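Long-range contacts in cystathionine gamma-lyase (Saccharomyces cerevisiae, PDB 1N8P), which binds pyridoxal-5'-phosphate and belongs to the Cys/Met metabolism family of PLP-dependent enzymes: residues T151-T155 / T288-Y292; K321-T326 / Q386-A391; V154-Q158 / V294-H299. One frame throughout, in Å; residues are numbered along the deposited sequence.

Contact 1: residues T151-T155 / T288-Y292; sequences TLKVT and THPNY
V154 packs against H289 and N291, the first and third residues of a type I beta turn that runs from H289 to Y292. The turn leads into helix 292-298, and N291 holds its N-cap position. The tight part lies around V154, which is buried. V154 CB meets N291 CB at 3.8 Å. V154 CG2 comes obliquely to the H289 ring, 3.8 Å from H289 NE2. P284 covers this side, touching both V154 and H289. The H289 ring reaches across because CG stands anti to the backbone N (chi1 -172°). It presents its edge to the backbone of L152 and K153. L152 O lies near the ring plane, 3.1 Å from H289 NE2, but the angle is too poor for a hydrogen bond. P290 CD sits over one ring face, 3.5 Å above the plane. The looser side is at K153, which is partly exposed and whose CB points away from the turn. Its chain bends at the last two torsions, and its amine forms a salt bridge with D101. Near its start, that chain passes the N291 side chain at a slant. The turn is closed by Y292 N, which donates to H289 O at 2.6 Å.

Contact 2: residues K321-T326 / Q386-A391; sequences KFASST and QALKQA
K321 and F322 both carry CG anti to the backbone N, and this sends their side chains to A391 and A387 on the facing helix. In F322 (chi1 -176°) the ring lies at one flank of the helix pair, on the side toward the sheet. In K321 the chain then bends at chi2, so that its aliphatic part follows the backbone of Q390 and A391. The contact is a helix-helix packing in the C-terminal part of the fold. The short segments 321-325 and 386-391 run roughly antiparallel, at 133°, with their axes 8.4 Å apart. Both helices lie beside the five-stranded mixed sheet.

The buried side is apolar. F322 CE1 meets A387 CB at 3.8 Å. L388 lies side by side with F322 and points the same way, with its CD2 at 4.1 Å from F322 CE1. T326 CG2 lies over one face of the F322 ring and also touches A387 CB. Beyond the two helices, F322 meets F310 edge to face and packs on L342 of strand 341-343. A387 and A391 have small side chains, and larger ones from the other helix fit against them.

The outer side is more exposed and partly polar. K321 CG packs on A391 CB at 3.7 Å, and K321 CE passes close to Q390 O. S325 places its CB and OG against Q390 CB. No hydrogen bond crosses between the segments. On the far side of helix 316-325, A323 and S324 pack on P40 and S38 of the second subunit. The S325 hydroxyl is bound within its own helix: OG donates to K321 O at 2.9 Å, from 69° above the carbonyl plane, while S325 N donates to the same oxygen at 2.8 Å.

Contact 3: residues V154-Q158 / V294-H299; sequences VTDIQ and VVLKQH
Q298 points its side-chain amide at the backbone of T155 and I157 and bonds both. The chain is extended beyond CG, which carries the amide from helix 292-298 to the other segment. Q298 NE2 donates to T155 O at 2.9 Å. The bond is nearly straight, at 166°, and T155 O lies close to the amide plane of Q298. On the other branch, Q298 OE1 accepts from I157 N at 2.8 Å, in the carbonyl plane and on a lone pair. These two bonds fix the rotation of the amide. They also satisfy two polar backbone atoms at a buried place. The side chain of I157 crosses that of Q298 obliquely.

Beside the amide, V154 and V294 slide past each other in opposite directions, with their CG1 atoms in contact. V154 meets V295 differently: the two side chains cross at about a right angle, with V154 CG2 against V295 CG2 at 3.6 Å. V294 CG1 also rests near T155 O.

D156 and K297 cross at about a right angle too. K297 NZ makes a salt bridge to D156 OD2 at 3.2 Å, on the syn lone pair. OD1 is left for the helix end. D156 OD1 accepts from K159 N and, weakly, from Q158 N at 3.0 Å. The carboxylate thus has one oxygen for the lysine and one for the backbone. D156 is the N-cap of helix 157-167, and its bonds to the first turn are those of a classic aspartate helix cap.

In the fold
Contacts 1 and 3 start from the same chain region, share V154 and T155, and have centres about 9 Å apart. Their shared side is the loop after strand 139-144 of the seven-stranded sheet, with the start of helix 157-167. Contact 1 meets the turn just before helix 292-298, and contact 3 meets that helix itself. Both turn and helix follow strand 278-282 of the five-stranded sheet. Contact 2 comes later in the chain and packs helices 316-325 and 377-392 of the C-terminal part together. Its centre lies about 26 Å from the centre of contact 1 and about 33 Å from that of contact 3. The two sheets fit the large and C-terminal domains of fold type I PLP enzymes.

Contact 1: residues T151-T155 / T288-Y292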
loop_
_atom_site.group_PDB
_atom_site.type_symbol
_atom_site.label_atom_id
_atom_site.label_comp_id
_atom_site.label_asym_id
_atom_site.label_seq_id
_atom_site.Cartn_x
_atom_site.Cartn_y
_atom_site.Cartn_z
ATOM N N THR A 151 23.030 23.310 -16.377
ATOM C CA THR A 151 23.803 24.552 -16.329
ATOM C C THR A 151 23.256 25.428 -15.201
ATOM O O THR A 151 23.994 26.158 -14.535
ATOM C CB THR A 151 23.727 25.296 -17.687
ATOM O OG1 THR A 151 24.324 24.482 -18.699
ATOM C CG2 THR A 151 24.477 26.621 -17.637
ATOM N N LEU A 152 21.950 25.337 -14.997
ATOM C CA LEU A 152 21.277 26.079 -13.955
ATOM C C LEU A 152 21.101 27.560 -14.254
ATOM O O LEU A 152 21.289 28.396 -13.379
ATOM C CB LEU A 152 22.016 25.872 -12.634
ATOM C CG LEU A 152 22.091 24.402 -12.198
ATOM C CD1 LEU A 152 22.624 24.285 -10.786
ATOM C CD2 LEU A 152 20.721 23.798 -12.269
ATOM N N LYS A 153 20.696 27.853 -15.491
ATOM C CA LYS A 153 20.463 29.211 -16.000
ATOM C C LYS A 153 19.064 29.732 -15.655
ATOM O O LYS A 153 18.077 29.136 -16.025
ATOM C CB LYS A 153 20.646 29.214 -17.526
ATOM C CG LYS A 153 20.427 30.564 -18.195
ATOM C CD LYS A 153 20.445 30.473 -19.709
ATOM C CE LYS A 153 21.781 29.943 -20.212
ATOM N NZ LYS A 153 22.006 28.503 -19.856
ATOM N N VAL A 154 18.978 30.852 -14.963
ATOM C CA VAL A 154 17.685 31.394 -14.591
ATOM C C VAL A 154 17.101 32.251 -15.701
ATOM O O VAL A 154 17.836 32.949 -16.372
ATOM C CB VAL A 154 17.821 32.248 -13.338
ATOM C CG1 VAL A 154 16.514 32.914 -13.010
ATOM C CG2 VAL A 154 18.268 31.376 -12.186
ATOM N N THR A 155 15.787 32.203 -15.884
ATOM C CA THR A 155 15.092 32.974 -16.903
ATOM C C THR A 155 14.026 33.870 -16.258
ATOM O O THR A 155 13.353 33.483 -15.284
ATOM C CB THR A 155 14.385 32.066 -17.960
ATOM O OG1 THR A 155 15.357 31.336 -18.717
ATOM C CG2 THR A 155 13.568 32.902 -18.921
ATOM N N THR A 288 27.099 35.800 -7.578
ATOM C CA THR A 288 27.881 35.854 -8.778
ATOM C C THR A 288 27.200 35.099 -9.934
ATOM O O THR A 288 27.774 34.925 -11.014
ATOM C CB THR A 288 29.210 35.230 -8.489
ATOM O OG1 THR A 288 28.997 33.865 -8.089
ATOM C CG2 THR A 288 29.896 35.980 -7.360
ATOM N N HIS A 289 25.979 34.638 -9.713
ATOM C CA HIS A 289 25.275 33.918 -10.756
ATOM C C HIS A 289 24.830 34.857 -11.889
ATOM O O HIS A 289 24.211 35.906 -11.668
ATOM C CB HIS A 289 24.061 33.212 -10.176
ATOM C CG HIS A 289 23.380 32.298 -11.144
ATOM N ND1 HIS A 289 23.834 31.026 -11.407
ATOM C CD2 HIS A 289 22.259 32.460 -11.888
ATOM C CE1 HIS A 289 23.021 30.439 -12.264
ATOM N NE2 HIS A 289 22.057 31.287 -12.571
ATOM N N PRO A 290 25.127 34.472 -13.130
ATOM C CA PRO A 290 24.776 35.264 -14.297
ATOM C C PRO A 290 23.440 35.938 -14.244
ATOM O O PRO A 290 23.278 37.034 -14.749
ATOM C CB PRO A 290 24.882 34.258 -15.420
ATOM C CG PRO A 290 26.105 33.531 -15.022
ATOM C CD PRO A 290 25.859 33.263 -13.540
ATOM N N ASN A 291 22.468 35.326 -13.615
ATOM C CA ASN A 291 21.174 35.980 -13.624
ATOM C C ASN A 291 20.698 36.271 -12.204
ATOM O O ASN A 291 19.494 36.411 -11.960
ATOM C CB ASN A 291 20.175 35.081 -14.378
ATOM C CG ASN A 291 20.779 34.450 -15.664
ATOM O OD1 ASN A 291 20.931 35.118 -16.703
ATOM N ND2 ASN A 291 21.128 33.156 -15.583
ATOM N N TYR A 292 21.656 36.403 -11.288
ATOM C CA TYR A 292 21.329 36.622 -9.893
ATOM C C TYR A 292 20.244 37.657 -9.644
ATOM O O TYR A 292 19.557 37.612 -8.614
ATOM C CB TYR A 292 22.573 36.989 -9.085
ATOM C CG TYR A 292 22.333 36.828 -7.603
ATOM C CD1 TYR A 292 22.340 35.563 -7.011
ATOM C CD2 TYR A 292 21.959 37.915 -6.823
ATOM C CE1 TYR A 292 21.964 35.383 -5.690
ATOM C CE2 TYR A 292 21.581 37.749 -5.502
ATOM C CZ TYR A 292 21.576 36.484 -4.938
ATOM O OH TYR A 292 21.127 36.327 -3.645
#

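Contact 2: residues K321-T326 / Q386-A391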
loop_
_atom_site.group_PDB
_atom_site.type_symbol
_atom_site.label_atom_id
_atom_site.label_comp_id
_atom_site.label_asym_id
_atom_site.label_seq_id
_atom_site.Cartn_x
_atom_site.Cartn_y
_atom_site.Cartn_z
ATOM N N LYS A 321 35.166 9.830 -11.758
ATOM C CA LYS A 321 35.808 9.457 -10.503
ATOM C C LYS A 321 34.984 9.985 -9.328
ATOM O O LYS A 321 34.513 9.217 -8.488
ATOM C CB LYS A 321 37.209 10.059 -10.459
ATOM C CG LYS A 321 37.995 9.753 -9.207
ATOM C CD LYS A 321 38.525 8.345 -9.244
ATOM C CE LYS A 321 39.614 8.159 -8.219
ATOM N NZ LYS A 321 40.421 6.953 -8.553
ATOM N N PHE A 322 34.840 11.306 -9.277
ATOM C CA PHE A 322 34.067 11.990 -8.253
ATOM C C PHE A 322 32.734 11.277 -8.093
ATOM O O PHE A 322 32.349 10.882 -7.013
ATOM C CB PHE A 322 33.808 13.426 -8.694
ATOM C CG PHE A 322 33.110 14.261 -7.674
ATOM C CD1 PHE A 322 33.824 14.886 -6.679
ATOM C CD2 PHE A 322 31.732 14.430 -7.714
ATOM C CE1 PHE A 322 33.184 15.667 -5.739
ATOM C CE2 PHE A 322 31.089 15.211 -6.773
ATOM C CZ PHE A 322 31.819 15.830 -5.786
ATOM N N ALA A 323 32.029 11.101 -9.192
ATOM C CA ALA A 323 30.745 10.453 -9.152
ATOM C C ALA A 323 30.744 9.100 -8.447
ATOM O O ALA A 323 29.679 8.534 -8.206
ATOM C CB ALA A 323 30.211 10.309 -10.565
ATOM N N SER A 324 31.916 8.571 -8.114
ATOM C CA SER A 324 31.969 7.276 -7.446
ATOM C C SER A 324 32.694 7.298 -6.105
ATOM O O SER A 324 32.381 6.535 -5.204
ATOM C CB SER A 324 32.634 6.255 -8.356
ATOM O OG SER A 324 31.982 6.190 -9.612
ATOM N N SER A 325 33.669 8.178 -5.984
ATOM C CA SER A 325 34.443 8.291 -4.769
ATOM C C SER A 325 33.575 8.753 -3.610
ATOM O O SER A 325 33.949 8.589 -2.458
ATOM C CB SER A 325 35.590 9.283 -5.001
ATOM O OG SER A 325 36.279 8.986 -6.211
ATOM N N THR A 326 32.415 9.322 -3.925
ATOM C CA THR A 326 31.474 9.843 -2.919
ATOM C C THR A 326 30.795 8.764 -2.092
ATOM O O THR A 326 30.303 7.766 -2.618
ATOM C CB THR A 326 30.344 10.641 -3.544
ATOM O OG1 THR A 326 29.789 9.871 -4.616
ATOM C CG2 THR A 326 30.829 11.993 -4.041
ATOM N N GLN A 386 36.438 15.470 0.626
ATOM C CA GLN A 386 37.030 14.154 0.630
ATOM C C GLN A 386 36.972 13.476 -0.733
ATOM O O GLN A 386 37.692 12.508 -0.968
ATOM C CB GLN A 386 36.305 13.315 1.682
ATOM C CG GLN A 386 36.646 11.841 1.732
ATOM C CD GLN A 386 36.014 11.053 0.618
ATOM O OE1 GLN A 386 34.898 11.349 0.186
ATOM N NE2 GLN A 386 36.713 10.030 0.151
ATOM N N ALA A 387 36.139 13.969 -1.641
ATOM C CA ALA A 387 36.032 13.329 -2.946
ATOM C C ALA A 387 36.726 14.087 -4.063
ATOM O O ALA A 387 36.984 13.519 -5.123
ATOM C CB ALA A 387 34.575 13.092 -3.301
ATOM N N LEU A 388 37.012 15.369 -3.843
ATOM C CA LEU A 388 37.708 16.143 -4.862
ATOM C C LEU A 388 39.095 15.563 -4.910
ATOM O O LEU A 388 39.607 15.252 -5.977
ATOM C CB LEU A 388 37.807 17.621 -4.492
ATOM C CG LEU A 388 36.578 18.511 -4.674
ATOM C CD1 LEU A 388 36.921 19.950 -4.263
ATOM C CD2 LEU A 388 36.122 18.447 -6.111
ATOM N N LYS A 389 39.694 15.397 -3.738
ATOM C CA LYS A 389 41.034 14.851 -3.663
ATOM C C LYS A 389 41.114 13.496 -4.361
ATOM O O LYS A 389 42.020 13.258 -5.150
ATOM C CB LYS A 389 41.469 14.757 -2.209
ATOM C CG LYS A 389 41.350 16.079 -1.474
ATOM C CD LYS A 389 42.055 16.046 -0.110
ATOM C CE LYS A 389 41.739 17.283 0.760
ATOM N NZ LYS A 389 42.010 18.595 0.086
ATOM N N GLN A 390 40.151 12.622 -4.096
ATOM C CA GLN A 390 40.126 11.300 -4.713
ATOM C C GLN A 390 40.261 11.407 -6.232
ATOM O O GLN A 390 41.099 10.735 -6.827
ATOM C CB GLN A 390 38.820 10.587 -4.367
ATOM C CG GLN A 390 38.558 10.431 -2.876
ATOM C CD GLN A 390 38.840 9.018 -2.349
ATOM O OE1 GLN A 390 38.211 8.032 -2.772
ATOM N NE2 GLN A 390 39.787 8.920 -1.411
ATOM N N ALA A 391 39.434 12.258 -6.845
ATOM C CA ALA A 391 39.435 12.471 -8.298
ATOM C C ALA A 391 40.757 13.061 -8.754
ATOM O O ALA A 391 41.276 12.708 -9.807
ATOM C CB ALA A 391 38.307 13.389 -8.689
#

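Contact 3: residues V154-Q158 / V294-H299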
loop_
_atom_site.group_PDB
_atom_site.type_symbol
_atom_site.label_atom_id
_atom_site.label_comp_id
_atom_site.label_asym_id
_atom_site.label_seq_id
_atom_site.Cartn_x
_atom_site.Cartn_y
_atom_site.Cartn_z
ATOM N N VAL A 154 18.978 30.852 -14.963
ATOM C CA VAL A 154 17.685 31.394 -14.591
ATOM C C VAL A 154 17.101 32.251 -15.701
ATOM O O VAL A 154 17.836 32.949 -16.372
ATOM C CB VAL A 154 17.821 32.248 -13.338
ATOM C CG1 VAL A 154 16.514 32.914 -13.010
ATOM C CG2 VAL A 154 18.268 31.376 -12.186
ATOM N N THR A 155 15.787 32.203 -15.884
ATOM C CA THR A 155 15.092 32.974 -16.903
ATOM C C THR A 155 14.026 33.870 -16.258
ATOM O O THR A 155 13.353 33.483 -15.284
ATOM C CB THR A 155 14.385 32.066 -17.960
ATOM O OG1 THR A 155 15.357 31.336 -18.717
ATOM C CG2 THR A 155 13.568 32.902 -18.921
ATOM N N ASP A 156 13.884 35.083 -16.798
ATOM C CA ASP A 156 12.901 36.036 -16.281
ATOM C C ASP A 156 11.497 35.784 -16.857
ATOM O O ASP A 156 11.148 36.211 -17.968
ATOM C CB ASP A 156 13.336 37.475 -16.578
ATOM C CG ASP A 156 12.621 38.495 -15.699
ATOM O OD1 ASP A 156 11.379 38.442 -15.583
ATOM O OD2 ASP A 156 13.310 39.356 -15.124
ATOM N N ILE A 157 10.694 35.079 -16.078
ATOM C CA ILE A 157 9.334 34.758 -16.480
ATOM C C ILE A 157 8.529 35.991 -16.924
ATOM O O ILE A 157 7.679 35.893 -17.805
ATOM C CB ILE A 157 8.612 34.029 -15.328
ATOM C CG1 ILE A 157 9.403 32.771 -14.988
ATOM C CG2 ILE A 157 7.192 33.660 -15.727
ATOM C CD1 ILE A 157 8.918 32.026 -13.778
ATOM N N GLN A 158 8.811 37.147 -16.324
ATOM C CA GLN A 158 8.113 38.385 -16.652
ATOM C C GLN A 158 8.555 38.933 -18.005
ATOM O O GLN A 158 7.714 39.198 -18.876
ATOM C CB GLN A 158 8.365 39.430 -15.579
ATOM C CG GLN A 158 7.420 40.574 -15.684
ATOM C CD GLN A 158 6.022 40.096 -15.680
ATOM O OE1 GLN A 158 5.421 39.917 -14.628
ATOM N NE2 GLN A 158 5.487 39.856 -16.855
ATOM N N VAL A 294 17.538 38.021 -11.379
ATOM C CA VAL A 294 16.267 37.315 -11.545
ATOM C C VAL A 294 15.978 36.431 -10.330
ATOM O O VAL A 294 14.847 36.336 -9.849
ATOM C CB VAL A 294 16.298 36.430 -12.794
ATOM C CG1 VAL A 294 14.975 35.737 -12.961
ATOM C CG2 VAL A 294 16.633 37.268 -14.000
ATOM N N VAL A 295 17.029 35.783 -9.852
ATOM C CA VAL A 295 16.967 34.919 -8.699
ATOM C C VAL A 295 16.297 35.718 -7.597
ATOM O O VAL A 295 15.273 35.314 -7.073
ATOM C CB VAL A 295 18.391 34.522 -8.305
ATOM C CG1 VAL A 295 18.425 33.935 -6.898
ATOM C CG2 VAL A 295 18.924 33.538 -9.326
ATOM N N LEU A 296 16.872 36.883 -7.294
ATOM C CA LEU A 296 16.367 37.789 -6.260
ATOM C C LEU A 296 14.926 38.284 -6.436
ATOM O O LEU A 296 14.374 38.881 -5.508
ATOM C CB LEU A 296 17.280 39.001 -6.144
ATOM C CG LEU A 296 18.668 38.815 -5.553
ATOM C CD1 LEU A 296 19.491 40.094 -5.710
ATOM C CD2 LEU A 296 18.524 38.446 -4.098
ATOM N N LYS A 297 14.333 38.062 -7.612
ATOM C CA LYS A 297 12.958 38.485 -7.872
ATOM C C LYS A 297 11.987 37.321 -8.048
ATOM O O LYS A 297 10.770 37.498 -7.919
ATOM C CB LYS A 297 12.885 39.402 -9.107
ATOM C CG LYS A 297 13.713 38.960 -10.300
ATOM C CD LYS A 297 13.271 39.613 -11.623
ATOM C CE LYS A 297 13.316 41.127 -11.604
ATOM N NZ LYS A 297 13.020 41.709 -12.967
ATOM N N GLN A 298 12.508 36.128 -8.327
ATOM C CA GLN A 298 11.640 34.966 -8.513
ATOM C C GLN A 298 11.745 33.899 -7.411
ATOM O O GLN A 298 10.767 33.200 -7.122
ATOM C CB GLN A 298 11.902 34.343 -9.886
ATOM C CG GLN A 298 11.021 34.931 -10.957
ATOM C CD GLN A 298 11.409 34.522 -12.360
ATOM O OE1 GLN A 298 10.685 34.819 -13.308
ATOM N NE2 GLN A 298 12.549 33.850 -12.509
ATOM N N HIS A 299 12.923 33.803 -6.796
ATOM C CA HIS A 299 13.213 32.848 -5.747
ATOM C C HIS A 299 12.959 33.351 -4.334
ATOM O O HIS A 299 13.470 34.389 -3.955
ATOM C CB HIS A 299 14.690 32.449 -5.787
ATOM C CG HIS A 299 15.104 31.743 -7.032
ATOM N ND1 HIS A 299 16.096 30.783 -7.042
ATOM C CD2 HIS A 299 14.652 31.831 -8.301
ATOM C CE1 HIS A 299 16.230 30.305 -8.266
ATOM N NE2 HIS A 299 15.366 30.924 -9.049
#